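Local coordinates for glutaredoxin related protein (PDB 4MNN), which probably catalyses thiol-disulfide exchange as an atypical protein disulfide oxidoreductase built from thioredoxin folds, at residues E94-V99 against S125-N130; V52-R57 against V79-N84; K104-P109 against Y148-V153; K46-K51 against Y63-A68. All blocks are in the same frame, centred on the assembly; numbering follows the deposited sequence. Where two conformers were deposited one is given.

Contact 1 of 4, residues E94-V99 against S125-N130; sequences ELAKQV and SQINEN
Lys97 and Asn128 bring their backbones together where helix 90-96 runs out into a type I beta turn from Ala96 to Val99 and helix 114-127 has just ended, with CA atoms 5.3 Å apart. The main carbon contact is between Lys97 and Ile127, whose side chains cross at about a right angle. CG2 of Ile127 presses against the flank of the lysine chain, 3.4 Å from Lys97 CG, tighter than a usual van der Waals contact, and also meets Lys97 CE at 3.6 Å. Because the lysine is extended beyond CG, its aliphatic part passes across the methyl while NZ travels on to a long salt bridge with Glu94 OE2, at 3.8 Å. The other branch of Ile127 ends with CD1 4.3 Å from Ala96 CB, and beyond the two segments the isoleucine also touches Val86 and Leu88. Asn128, with CG trans to its own backbone N (chi1 -176°), sends its amide group into the turn, toward the carbonyl oxygens of Ala96 and Val99. Strand 101-107, helix 114-127 and the adjacent parallel strand 131-137 form a beta-alpha-beta crossover of the thioredoxin fold, and the contact sets the end of helix 90-96 against the turn that leaves the crossover helix.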
loop_
_atom_site.group_PDB
_atom_site.type_symbol
_atom_site.label_atom_id
_atom_site.label_comp_id
_atom_site.label_asym_id
_atom_site.label_seq_id
_atom_site.Cartn_x
_atom_site.Cartn_y
_atom_site.Cartn_z
ATOM N N GLU A 94 -1.288 1.744 20.249
ATOM C CA GLU A 94 -0.560 0.897 21.180
ATOM C C GLU A 94 -0.633 -0.548 20.780
ATOM O O GLU A 94 0.360 -1.287 20.859
ATOM C CB GLU A 94 -1.135 1.022 22.596
ATOM C CG GLU A 94 -0.685 2.268 23.295
ATOM C CD GLU A 94 0.842 2.351 23.337
ATOM O OE1 GLU A 94 1.465 1.598 24.128
ATOM O OE2 GLU A 94 1.402 3.162 22.566
ATOM N N LEU A 95 -1.834 -0.961 20.387
ATOM C CA LEU A 95 -2.080 -2.336 19.981
ATOM C C LEU A 95 -1.334 -2.664 18.704
ATOM O O LEU A 95 -0.736 -3.746 18.584
ATOM C CB LEU A 95 -3.583 -2.559 19.755
ATOM C CG LEU A 95 -4.005 -4.020 19.592
ATOM C CD1 LEU A 95 -3.789 -4.709 20.937
ATOM C CD2 LEU A 95 -5.488 -4.139 19.186
ATOM N N ALA A 96 -1.385 -1.744 17.740
ATOM C CA ALA A 96 -0.698 -1.961 16.463
ATOM C C ALA A 96 0.801 -2.125 16.624
ATOM O O ALA A 96 1.416 -2.841 15.849
ATOM C CB ALA A 96 -0.976 -0.807 15.497
ATOM N N LYS A 97 1.398 -1.447 17.612
ATOM C CA LYS A 97 2.844 -1.528 17.850
ATOM C C LYS A 97 3.328 -2.893 18.347
ATOM O O LYS A 97 4.552 -3.151 18.373
ATOM C CB LYS A 97 3.268 -0.472 18.890
ATOM C CG LYS A 97 3.093 0.958 18.419
ATOM C CD LYS A 97 3.503 1.935 19.518
ATOM C CE LYS A 97 3.542 3.351 19.005
ATOM N NZ LYS A 97 4.048 4.301 20.068
ATOM N N GLN A 98 2.380 -3.752 18.741
ATOM C CA GLN A 98 2.706 -5.062 19.270
ATOM C C GLN A 98 2.946 -6.081 18.188
ATOM O O GLN A 98 3.599 -7.099 18.402
ATOM C CB GLN A 98 1.577 -5.576 20.157
ATOM C CG GLN A 98 1.390 -4.756 21.403
ATOM C CD GLN A 98 2.699 -4.370 22.030
ATOM O OE1 GLN A 98 3.510 -5.228 22.435
ATOM N NE2 GLN A 98 2.929 -3.075 22.121
ATOM N N VAL A 99 2.375 -5.828 17.024
ATOM C CA VAL A 99 2.515 -6.781 15.948
ATOM C C VAL A 99 3.950 -6.850 15.427
ATOM O O VAL A 99 4.716 -5.876 15.503
ATOM C CB VAL A 99 1.501 -6.445 14.812
ATOM C CG1 VAL A 99 1.485 -7.541 13.763
ATOM C CG2 VAL A 99 0.090 -6.332 15.420
ATOM N N SER A 125 1.680 0.334 9.167
ATOM C CA SER A 125 3.063 0.266 8.644
ATOM C C SER A 125 3.863 1.522 9.004
ATOM O O SER A 125 5.094 1.485 9.103
ATOM C CB SER A 125 3.060 0.063 7.107
ATOM O OG SER A 125 2.802 1.258 6.366
ATOM N N GLN A 126 3.151 2.627 9.204
ATOM C CA GLN A 126 3.776 3.901 9.610
ATOM C C GLN A 126 4.233 3.862 11.062
ATOM O O GLN A 126 5.316 4.367 11.407
ATOM C CB GLN A 126 2.758 5.026 9.518
ATOM C CG GLN A 126 2.858 5.924 8.350
ATOM C CD GLN A 126 1.797 7.017 8.428
ATOM O OE1 GLN A 126 0.667 6.815 8.025
ATOM N NE2 GLN A 126 2.156 8.152 8.982
ATOM N N ILE A 127 3.374 3.304 11.919
ATOM C CA ILE A 127 3.604 3.215 13.357
ATOM C C ILE A 127 4.576 2.145 13.773
ATOM O O ILE A 127 5.257 2.287 14.779
ATOM C CB ILE A 127 2.301 2.827 14.125
ATOM C CG1 ILE A 127 1.186 3.818 13.855
ATOM C CG2 ILE A 127 2.576 2.732 15.614
ATOM C CD1 ILE A 127 -0.138 3.271 14.287
ATOM N N ASN A 128 4.644 1.076 12.995
ATOM C CA ASN A 128 5.427 -0.080 13.407
ATOM C C ASN A 128 6.405 -0.591 12.354
ATOM O O ASN A 128 6.012 -1.257 11.392
ATOM C CB ASN A 128 4.384 -1.166 13.802
ATOM C CG ASN A 128 4.999 -2.438 14.347
ATOM O OD1 ASN A 128 4.280 -3.324 14.840
ATOM N ND2 ASN A 128 6.289 -2.546 14.276
ATOM N N GLU A 129 7.686 -0.278 12.552
ATOM C CA GLU A 129 8.725 -0.704 11.622
ATOM C C GLU A 129 9.009 -2.188 11.683
ATOM O O GLU A 129 9.746 -2.713 10.837
ATOM C CB GLU A 129 10.030 0.035 11.921
ATOM C CG GLU A 129 9.911 1.520 11.890
ATOM C CD GLU A 129 11.201 2.183 12.313
ATOM O OE1 GLU A 129 12.234 1.927 11.638
ATOM O OE2 GLU A 129 11.172 2.943 13.312
ATOM N N ASN A 130 8.451 -2.871 12.686
ATOM C CA ASN A 130 8.693 -4.305 12.848
ATOM C C ASN A 130 7.706 -5.125 12.019
ATOM O O ASN A 130 7.762 -6.361 12.020
ATOM C CB ASN A 130 8.556 -4.685 14.326
ATOM C CG ASN A 130 9.559 -3.964 15.212
ATOM O OD1 ASN A 130 9.199 -3.401 16.256
ATOM N ND2 ASN A 130 10.813 -3.980 14.809
#

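Contact 2 of 4, residues V52-R57 against V79-N84; sequences VKRGDR and VRISNN
Arg54 reaches from the end of strand 49-54 to the C-terminal end of helix 71-83, where its NH1 gives a hydrogen bond to Ile81 O of 2.8 Å. The oxygen lies in the guanidinium plane and the donor lies in the carbonyl plane, but the N-H...O angle of 141° leaves the bond bent. The arginine chain is extended from CG to NE, with CG opposite the backbone N (chi1 -167°), and this straight reach spans the gap between strand and helix. Ser82 O is also near, 2.9 Å from the same NH1. These carbonyls belong to the last turn of the helix, which closes in a Schellman motif with Asn84, at positive phi, as its C-prime residue; the positive guanidinium probably interacts favourably with the negative, C-terminal end of the helix dipole. The tight, buried part lies deeper, where Val52 CG1 meets Ile81 CD1 at 3.9 Å. Toward solvent the contact thins: the nearest side-chain atom of Asn84, its CB, stays 4.1 Å from Arg54 NH1, and the Gly55-Asp56 tip of the type II' hairpin turn is exposed. A leucine in place of Arg54 would probably leave Ile81 O without this donor and Asp18, the salt-bridge partner of Arg54 NE, without its mate. The segment axes run nearly parallel, 13° apart at 9.5 Å, so helix 71-83 lies along the strand it covers. Tyr59 of strand 57-63 and Ile19 of strand 19-24 close around Ile81, and Gln126 of helix 114-127 touches it as well.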
loop_
_atom_site.group_PDB
_atom_site.type_symbol
_atom_site.label_atom_id
_atom_site.label_comp_id
_atom_site.label_asym_id
_atom_site.label_seq_id
_atom_site.Cartn_x
_atom_site.Cartn_y
_atom_site.Cartn_z
ATOM N N VAL A 52 6.582 2.228 -1.500
ATOM C CA VAL A 52 6.511 3.587 -0.967
ATOM C C VAL A 52 7.578 3.674 0.104
ATOM O O VAL A 52 7.591 2.865 1.007
ATOM C CB VAL A 52 5.126 3.837 -0.396
ATOM C CG1 VAL A 52 5.098 5.166 0.377
ATOM C CG2 VAL A 52 4.112 3.866 -1.578
ATOM N N LYS A 53 8.474 4.657 -0.038
ATOM C CA LYS A 53 9.593 4.853 0.877
ATOM C C LYS A 53 9.759 6.292 1.306
ATOM O O LYS A 53 9.173 7.225 0.737
ATOM C CB LYS A 53 10.909 4.460 0.179
ATOM C CG LYS A 53 10.887 3.068 -0.445
ATOM C CD LYS A 53 12.155 2.809 -1.282
ATOM C CE LYS A 53 13.430 3.076 -0.448
ATOM N NZ LYS A 53 14.650 2.688 -1.256
ATOM N N ARG A 54 10.563 6.458 2.343
ATOM C CA ARG A 54 10.921 7.785 2.829
ATOM C C ARG A 54 12.343 7.448 3.257
ATOM O O ARG A 54 12.557 6.667 4.187
ATOM C CB ARG A 54 10.019 8.231 3.982
ATOM C CG ARG A 54 10.158 9.710 4.282
ATOM C CD ARG A 54 9.230 10.236 5.380
ATOM N NE ARG A 54 9.778 11.489 5.902
ATOM C CZ ARG A 54 9.091 12.418 6.571
ATOM N NH1 ARG A 54 7.786 12.266 6.823
ATOM N NH2 ARG A 54 9.723 13.517 6.989
ATOM N N GLY A 55 13.312 7.993 2.524
ATOM C CA GLY A 55 14.700 7.667 2.793
ATOM C C GLY A 55 14.920 6.199 2.468
ATOM O O GLY A 55 14.438 5.703 1.446
ATOM N N ASP A 56 15.632 5.472 3.324
ATOM C CA ASP A 56 15.863 4.051 3.059
ATOM C C ASP A 56 14.706 3.199 3.577
ATOM O O ASP A 56 14.687 1.986 3.365
ATOM C CB ASP A 56 17.129 3.550 3.770
ATOM C CG ASP A 56 18.399 4.076 3.148
ATOM O OD1 ASP A 56 18.461 4.114 1.898
ATOM O OD2 ASP A 56 19.331 4.431 3.916
ATOM N N ARG A 57 13.752 3.809 4.275
ATOM C CA ARG A 57 12.668 2.989 4.835
ATOM C C ARG A 57 11.542 2.639 3.868
ATOM O O ARG A 57 10.958 3.529 3.281
ATOM C CB ARG A 57 12.047 3.667 6.051
ATOM C CG ARG A 57 10.853 2.909 6.639
ATOM C CD ARG A 57 10.460 3.553 7.989
ATOM N NE ARG A 57 9.205 2.996 8.522
ATOM C CZ ARG A 57 8.608 3.409 9.637
ATOM N NH1 ARG A 57 9.142 4.395 10.350
ATOM N NH2 ARG A 57 7.485 2.829 10.047
ATOM N N VAL A 79 0.358 11.170 1.733
ATOM C CA VAL A 79 0.295 12.410 2.507
ATOM C C VAL A 79 0.572 12.144 3.987
ATOM O O VAL A 79 1.311 12.886 4.623
ATOM C CB VAL A 79 -1.094 13.060 2.329
ATOM C CG1 VAL A 79 -1.231 14.315 3.237
ATOM C CG2 VAL A 79 -1.303 13.399 0.849
ATOM N N ARG A 80 -0.027 11.089 4.544
ATOM C CA ARG A 80 0.174 10.784 5.966
ATOM C C ARG A 80 1.630 10.461 6.266
ATOM O O ARG A 80 2.198 10.951 7.244
ATOM C CB ARG A 80 -0.718 9.615 6.411
ATOM C CG ARG A 80 -2.217 9.878 6.398
ATOM C CD ARG A 80 -2.929 9.027 7.492
ATOM N NE ARG A 80 -4.328 9.424 7.590
ATOM C CZ ARG A 80 -5.328 8.828 6.946
ATOM N NH1 ARG A 80 -5.091 7.775 6.155
ATOM N NH2 ARG A 80 -6.561 9.325 7.046
ATOM N N ILE A 81 2.239 9.645 5.409
ATOM C CA ILE A 81 3.629 9.278 5.600
ATOM C C ILE A 81 4.543 10.522 5.444
ATOM O O ILE A 81 5.458 10.730 6.251
ATOM C CB ILE A 81 4.031 8.169 4.590
ATOM C CG1 ILE A 81 3.359 6.855 4.985
ATOM C CG2 ILE A 81 5.550 7.952 4.571
ATOM C CD1 ILE A 81 3.326 5.835 3.837
ATOM N N SER A 82 4.274 11.349 4.441
ATOM C CA SER A 82 5.115 12.518 4.211
ATOM C C SER A 82 5.037 13.550 5.344
ATOM O O SER A 82 6.014 14.254 5.611
ATOM C CB SER A 82 4.744 13.178 2.885
ATOM O OG SER A 82 5.663 14.210 2.576
ATOM N N ASN A 83 3.882 13.632 5.996
ATOM C CA ASN A 83 3.663 14.572 7.108
ATOM C C ASN A 83 3.885 13.898 8.462
ATOM O O ASN A 83 3.869 14.553 9.515
ATOM C CB ASN A 83 2.244 15.124 7.068
ATOM C CG ASN A 83 2.043 16.130 5.956
ATOM O OD1 ASN A 83 0.938 16.307 5.468
ATOM N ND2 ASN A 83 3.108 16.799 5.560
ATOM N N ASN A 84 4.114 12.592 8.434
ATOM C CA ASN A 84 4.336 11.824 9.660
ATOM C C ASN A 84 3.155 11.950 10.610
ATOM O O ASN A 84 3.312 12.180 11.825
ATOM C CB ASN A 84 5.623 12.260 10.362
ATOM C CG ASN A 84 5.973 11.353 11.534
ATOM O OD1 ASN A 84 5.601 10.176 11.540
ATOM N ND2 ASN A 84 6.695 11.886 12.523
#

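Contact 3 of 4, residues K104-P109 against Y148-V153; sequences KLFVTP and YRVLSV
Phe106 carries the apolar part of this contact, its ring covered on one face by Val150. The methyl CG2 of Val150 makes a CH-pi contact, 4.0 Å from the ring centroid and 21° off the normal, displaced toward the rim. Tyr148 adds an aromatic neighbour: its CD1 comes to 3.6 Å from Phe106 CZ, and the two ring planes are inclined at 42°, an oblique meeting. Farther along the strand Val153 fits against the backbone, with CG1 3.5 Å from Phe106 O; with CG1 anti to the carbonyl carbon (chi1 -70°), the other methyl, CG2, turns to Thr108 and lies 3.5 Å from Thr108 OG1. Val153 and Val107 both also touch Cys114, and Val153 touches Cys111, the two cysteines of a disulfide in the CxxC arrangement of thioredoxins.

The polar part gathers at the other end. Lys104 NZ stands 3.1 Å from Tyr148 OH, and both are held by Asp160 OD1, through a salt bridge from the lysine and a hydrogen bond with the tyrosine. A valine in place of Tyr148 would probably open a gap beside Phe106 CZ and leave Asp160 with one partner fewer. The chemistry thus runs from a buried lysine whose charge is probably balanced by Asp160, through an aromatic and aliphatic core, to valines bordering the disulfide.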
loop_
_atom_site.group_PDB
_atom_site.type_symbol
_atom_site.label_atom_id
_atom_site.label_comp_id
_atom_site.label_asym_id
_atom_site.label_seq_id
_atom_site.Cartn_x
_atom_site.Cartn_y
_atom_site.Cartn_z
ATOM N N LYS A 104 0.254 -9.591 5.053
ATOM C CA LYS A 104 -0.130 -9.506 3.651
ATOM C C LYS A 104 -1.616 -9.310 3.535
ATOM O O LYS A 104 -2.403 -10.075 4.102
ATOM C CB LYS A 104 0.242 -10.771 2.884
ATOM C CG LYS A 104 1.748 -10.975 2.870
ATOM C CD LYS A 104 2.156 -12.284 2.211
ATOM C CE LYS A 104 3.703 -12.323 2.193
ATOM N NZ LYS A 104 4.214 -13.388 1.339
ATOM N N LEU A 105 -1.991 -8.298 2.773
ATOM C CA LEU A 105 -3.398 -7.994 2.549
ATOM C C LEU A 105 -3.725 -8.276 1.088
ATOM O O LEU A 105 -3.045 -7.767 0.209
ATOM C CB LEU A 105 -3.677 -6.507 2.834
ATOM C CG LEU A 105 -5.086 -6.064 2.391
ATOM C CD1 LEU A 105 -6.133 -6.782 3.236
ATOM C CD2 LEU A 105 -5.269 -4.524 2.542
ATOM N N PHE A 106 -4.725 -9.113 0.840
ATOM C CA PHE A 106 -5.185 -9.381 -0.509
ATOM C C PHE A 106 -6.437 -8.566 -0.761
ATOM O O PHE A 106 -7.347 -8.547 0.064
ATOM C CB PHE A 106 -5.478 -10.873 -0.683
ATOM C CG PHE A 106 -4.210 -11.715 -0.642
ATOM C CD1 PHE A 106 -3.555 -12.052 -1.817
ATOM C CD2 PHE A 106 -3.615 -12.035 0.573
ATOM C CE1 PHE A 106 -2.325 -12.689 -1.787
ATOM C CE2 PHE A 106 -2.375 -12.674 0.625
ATOM C CZ PHE A 106 -1.735 -12.998 -0.568
ATOM N N VAL A 107 -6.474 -7.911 -1.920
ATOM C CA VAL A 107 -7.622 -7.114 -2.326
ATOM C C VAL A 107 -7.907 -7.344 -3.813
ATOM O O VAL A 107 -7.169 -8.057 -4.500
ATOM C CB VAL A 107 -7.324 -5.570 -2.183
ATOM C CG1 VAL A 107 -6.900 -5.220 -0.749
ATOM C CG2 VAL A 107 -6.204 -5.145 -3.183
ATOM N N THR A 108 -9.013 -6.762 -4.280
ATOM C CA THR A 108 -9.351 -6.709 -5.708
ATOM C C THR A 108 -10.058 -5.361 -5.872
ATOM O O THR A 108 -10.489 -4.769 -4.886
ATOM C CB THR A 108 -10.303 -7.842 -6.182
ATOM O OG1 THR A 108 -11.594 -7.694 -5.555
ATOM C CG2 THR A 108 -9.706 -9.187 -5.821
ATOM N N PRO A 109 -10.146 -4.835 -7.108
ATOM C CA PRO A 109 -10.810 -3.552 -7.369
ATOM C C PRO A 109 -12.290 -3.596 -6.979
ATOM O O PRO A 109 -12.796 -2.677 -6.333
ATOM C CB PRO A 109 -10.621 -3.365 -8.875
ATOM C CG PRO A 109 -9.271 -3.946 -9.103
ATOM C CD PRO A 109 -9.332 -5.245 -8.268
ATOM N N TYR A 148 -2.134 -18.660 -0.636
ATOM C CA TYR A 148 -2.708 -18.390 0.677
ATOM C C TYR A 148 -4.193 -18.731 0.777
ATOM O O TYR A 148 -4.866 -18.386 1.766
ATOM C CB TYR A 148 -2.409 -16.931 1.091
ATOM C CG TYR A 148 -0.921 -16.695 1.262
ATOM C CD1 TYR A 148 -0.177 -16.093 0.249
ATOM C CD2 TYR A 148 -0.240 -17.169 2.387
ATOM C CE1 TYR A 148 1.204 -15.966 0.344
ATOM C CE2 TYR A 148 1.160 -17.046 2.495
ATOM C CZ TYR A 148 1.864 -16.441 1.464
ATOM O OH TYR A 148 3.246 -16.285 1.524
ATOM N N ARG A 149 -4.701 -19.451 -0.228
ATOM C CA ARG A 149 -6.086 -19.924 -0.221
ATOM C C ARG A 149 -7.141 -18.835 -0.062
ATOM O O ARG A 149 -8.173 -18.998 0.606
ATOM C CB ARG A 149 -6.247 -20.986 0.884
ATOM C CG ARG A 149 -5.307 -22.201 0.732
ATOM C CD ARG A 149 -5.710 -23.264 1.771
ATOM N NE ARG A 149 -5.126 -24.591 1.590
ATOM C CZ ARG A 149 -3.876 -24.849 1.208
ATOM N NH1 ARG A 149 -3.022 -23.861 0.933
ATOM N NH2 ARG A 149 -3.465 -26.115 1.125
ATOM N N VAL A 150 -6.884 -17.729 -0.728
ATOM C CA VAL A 150 -7.777 -16.582 -0.698
ATOM C C VAL A 150 -8.919 -16.743 -1.706
ATOM O O VAL A 150 -8.689 -17.094 -2.865
ATOM C CB VAL A 150 -6.954 -15.289 -1.009
ATOM C CG1 VAL A 150 -7.887 -14.013 -1.040
ATOM C CG2 VAL A 150 -5.819 -15.146 0.051
ATOM N N LEU A 151 -10.150 -16.553 -1.236
ATOM C CA LEU A 151 -11.323 -16.560 -2.110
ATOM C C LEU A 151 -11.864 -15.114 -1.977
ATOM O O LEU A 151 -11.562 -14.226 -2.809
ATOM C CB LEU A 151 -12.368 -17.619 -1.672
ATOM C CG LEU A 151 -11.990 -19.074 -1.981
ATOM C CD1 LEU A 151 -13.050 -20.014 -1.415
ATOM C CD2 LEU A 151 -11.875 -19.253 -3.505
ATOM N N SER A 152 -12.591 -14.832 -0.911
ATOM C CA SER A 152 -13.108 -13.472 -0.756
ATOM C C SER A 152 -12.021 -12.504 -0.229
ATOM O O SER A 152 -11.011 -12.907 0.416
ATOM C CB SER A 152 -14.319 -13.463 0.180
ATOM O OG SER A 152 -13.954 -13.707 1.539
ATOM N N VAL A 153 -12.234 -11.226 -0.514
ATOM C CA VAL A 153 -11.319 -10.174 -0.043
ATOM C C VAL A 153 -12.197 -9.117 0.650
ATOM O O VAL A 153 -13.414 -9.096 0.440
ATOM C CB VAL A 153 -10.532 -9.556 -1.224
ATOM C CG1 VAL A 153 -9.515 -10.570 -1.776
ATOM C CG2 VAL A 153 -11.525 -9.157 -2.405
#

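Contact 4 of 4, residues K46-K51 against Y63-A68; sequences KKPLVK and YGIPIA
Pro48 O has two partners: Gly64 N gives it a weak, bent hydrogen bond of 3.1 Å, with an N-H...O angle of 124°, and Tyr141 OH adds a second bond from beyond the two segments. The proline ring itself packs on Ile65, its CB 3.6 Å from Ile65 CG1, and the two side chains cross at about a right angle. Ile65 CG1 points away from its own carbonyl carbon (chi1 -60°), which brings that branch and the CD1 beyond it against the ring, CD1 standing 4.0 Å from Pro48 CB. One residue on, Leu49 CB approaches the Tyr63 ring obliquely, 4.0 Å from Tyr63 CD2. The tyrosine is held in place elsewhere: its ring stacks with Tyr136 and meets Tyr141 edge-to-face, and its OH is hydrogen-bonded to Glu134. An inverse gamma turn centred on Pro66 redirects the chain. Gly64 adopts backbone angles at which a CB would collide with the preceding carbonyl. The arrangement is the open end of the beta hairpin 49-54/57-63, where the antiparallel strands of the N-terminal thioredoxin-like domain part and the chain turns toward helix 71-83.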
loop_
_atom_site.group_PDB
_atom_site.type_symbol
_atom_site.label_atom_id
_atom_site.label_comp_id
_atom_site.label_asym_id
_atom_site.label_seq_id
_atom_site.Cartn_x
_atom_site.Cartn_y
_atom_site.Cartn_z
ATOM N N LYS A 46 7.857 -8.577 -14.211
ATOM C CA LYS A 46 6.881 -9.374 -14.948
ATOM C C LYS A 46 5.468 -8.885 -14.650
ATOM O O LYS A 46 4.548 -9.018 -15.482
ATOM C CB LYS A 46 7.028 -10.846 -14.566
ATOM C CG LYS A 46 8.452 -11.342 -14.752
ATOM C CD LYS A 46 8.612 -12.820 -14.409
ATOM C CE LYS A 46 10.011 -13.287 -14.784
ATOM N NZ LYS A 46 10.348 -14.625 -14.190
ATOM N N LYS A 47 5.286 -8.323 -13.452
ATOM C CA LYS A 47 3.982 -7.794 -13.057
ATOM C C LYS A 47 4.222 -6.441 -12.372
ATOM O O LYS A 47 5.284 -6.176 -11.854
ATOM C CB LYS A 47 3.272 -8.757 -12.105
ATOM C CG LYS A 47 2.764 -10.082 -12.754
ATOM C CD LYS A 47 2.132 -10.953 -11.665
ATOM C CE LYS A 47 1.426 -12.188 -12.209
ATOM N NZ LYS A 47 0.449 -11.843 -13.264
ATOM N N PRO A 48 3.221 -5.585 -12.363
ATOM C CA PRO A 48 3.387 -4.269 -11.742
ATOM C C PRO A 48 3.541 -4.248 -10.225
ATOM O O PRO A 48 3.050 -5.144 -9.506
ATOM C CB PRO A 48 2.121 -3.516 -12.197
ATOM C CG PRO A 48 1.106 -4.599 -12.393
ATOM C CD PRO A 48 1.900 -5.727 -13.007
ATOM N N LEU A 49 4.246 -3.234 -9.733
ATOM C CA LEU A 49 4.322 -3.069 -8.299
ATOM C C LEU A 49 4.713 -1.653 -7.998
ATOM O O LEU A 49 5.209 -0.941 -8.875
ATOM C CB LEU A 49 5.268 -4.070 -7.616
ATOM C CG LEU A 49 6.783 -4.060 -7.338
ATOM C CD1 LEU A 49 7.420 -5.021 -8.310
ATOM C CD2 LEU A 49 7.389 -2.663 -7.319
ATOM N N VAL A 50 4.465 -1.222 -6.768
ATOM C CA VAL A 50 4.852 0.111 -6.340
ATOM C C VAL A 50 5.245 0.026 -4.875
ATOM O O VAL A 50 4.519 -0.543 -4.059
ATOM C CB VAL A 50 3.717 1.165 -6.515
ATOM C CG1 VAL A 50 2.545 0.838 -5.636
ATOM C CG2 VAL A 50 4.265 2.567 -6.189
ATOM N N LYS A 51 6.421 0.570 -4.570
ATOM C CA LYS A 51 6.992 0.583 -3.221
ATOM C C LYS A 51 6.987 2.022 -2.748
ATOM O O LYS A 51 7.372 2.942 -3.508
ATOM C CB LYS A 51 8.440 0.095 -3.208
ATOM C CG LYS A 51 8.563 -1.376 -3.447
ATOM C CD LYS A 51 10.017 -1.817 -3.392
ATOM C CE LYS A 51 10.097 -3.300 -3.089
ATOM N NZ LYS A 51 11.440 -3.829 -3.510
ATOM N N TYR A 63 1.505 -4.878 -4.688
ATOM C CA TYR A 63 1.669 -5.707 -5.867
ATOM C C TYR A 63 0.407 -5.619 -6.728
ATOM O O TYR A 63 -0.606 -6.257 -6.444
ATOM C CB TYR A 63 1.961 -7.143 -5.434
ATOM C CG TYR A 63 3.294 -7.242 -4.698
ATOM C CD1 TYR A 63 3.348 -7.291 -3.293
ATOM C CD2 TYR A 63 4.500 -7.344 -5.419
ATOM C CE1 TYR A 63 4.550 -7.446 -2.633
ATOM C CE2 TYR A 63 5.723 -7.509 -4.764
ATOM C CZ TYR A 63 5.740 -7.559 -3.376
ATOM O OH TYR A 63 6.949 -7.709 -2.720
ATOM N N GLY A 64 0.518 -4.801 -7.783
ATOM C CA GLY A 64 -0.556 -4.517 -8.715
ATOM C C GLY A 64 -0.454 -3.023 -8.926
ATOM O O GLY A 64 0.627 -2.450 -8.691
ATOM N N ILE A 65 -1.545 -2.377 -9.330
ATOM C CA ILE A 65 -1.520 -0.915 -9.510
ATOM C C ILE A 65 -2.695 -0.406 -8.689
ATOM O O ILE A 65 -3.837 -0.813 -8.886
ATOM C CB ILE A 65 -1.668 -0.508 -11.007
ATOM C CG1 ILE A 65 -0.505 -1.118 -11.811
ATOM C CG2 ILE A 65 -1.702 1.018 -11.128
ATOM C CD1 ILE A 65 -0.601 -0.860 -13.322
ATOM N N PRO A 66 -2.432 0.503 -7.740
ATOM C CA PRO A 66 -3.533 0.988 -6.912
ATOM C C PRO A 66 -4.521 1.964 -7.533
ATOM O O PRO A 66 -4.596 3.112 -7.108
ATOM C CB PRO A 66 -2.807 1.583 -5.708
ATOM C CG PRO A 66 -1.586 2.163 -6.320
ATOM C CD PRO A 66 -1.145 1.096 -7.330
ATOM N N ILE A 67 -5.288 1.509 -8.520
ATOM C CA ILE A 67 -6.284 2.384 -9.144
ATOM C C ILE A 67 -7.696 2.044 -8.663
ATOM O O ILE A 67 -7.845 1.319 -7.679
ATOM C CB ILE A 67 -6.206 2.333 -10.694
ATOM C CG1 ILE A 67 -5.882 0.916 -11.170
ATOM C CG2 ILE A 67 -5.093 3.306 -11.182
ATOM C CD1 ILE A 67 -6.870 -0.139 -10.761
ATOM N N ALA A 68 -8.719 2.566 -9.347
ATOM C CA ALA A 68 -10.116 2.338 -8.933
ATOM C C ALA A 68 -10.284 2.734 -7.466
ATOM O O ALA A 68 -9.750 3.771 -7.055
ATOM C CB ALA A 68 -10.544 0.876 -9.161
#

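How the contacts relate
Contact 3 is the buried one of the four, rich in aromatic and aliphatic side chains and close to the Cys111-Cys114 disulfide, whereas contacts 1, 2 and 4 are only partly buried. Contacts 2 and 4 share strand 49-54, one at each end, with centres about 18 Å apart: the first ties the strand to a helix through an arginine, the second is mostly apolar, with proline packing and one weak backbone bond. Contacts 1 and 2 touch, because Arg57 NH2 probably hydrogen-bonds Ser125 O and Gln126 O, linking the hairpin turn to the end of helix 114-127. Contacts 3 and 4, one in the C-terminal and one in the N-terminal thioredoxin-like half, meet where Pro109 CB packs on Ala68 CB.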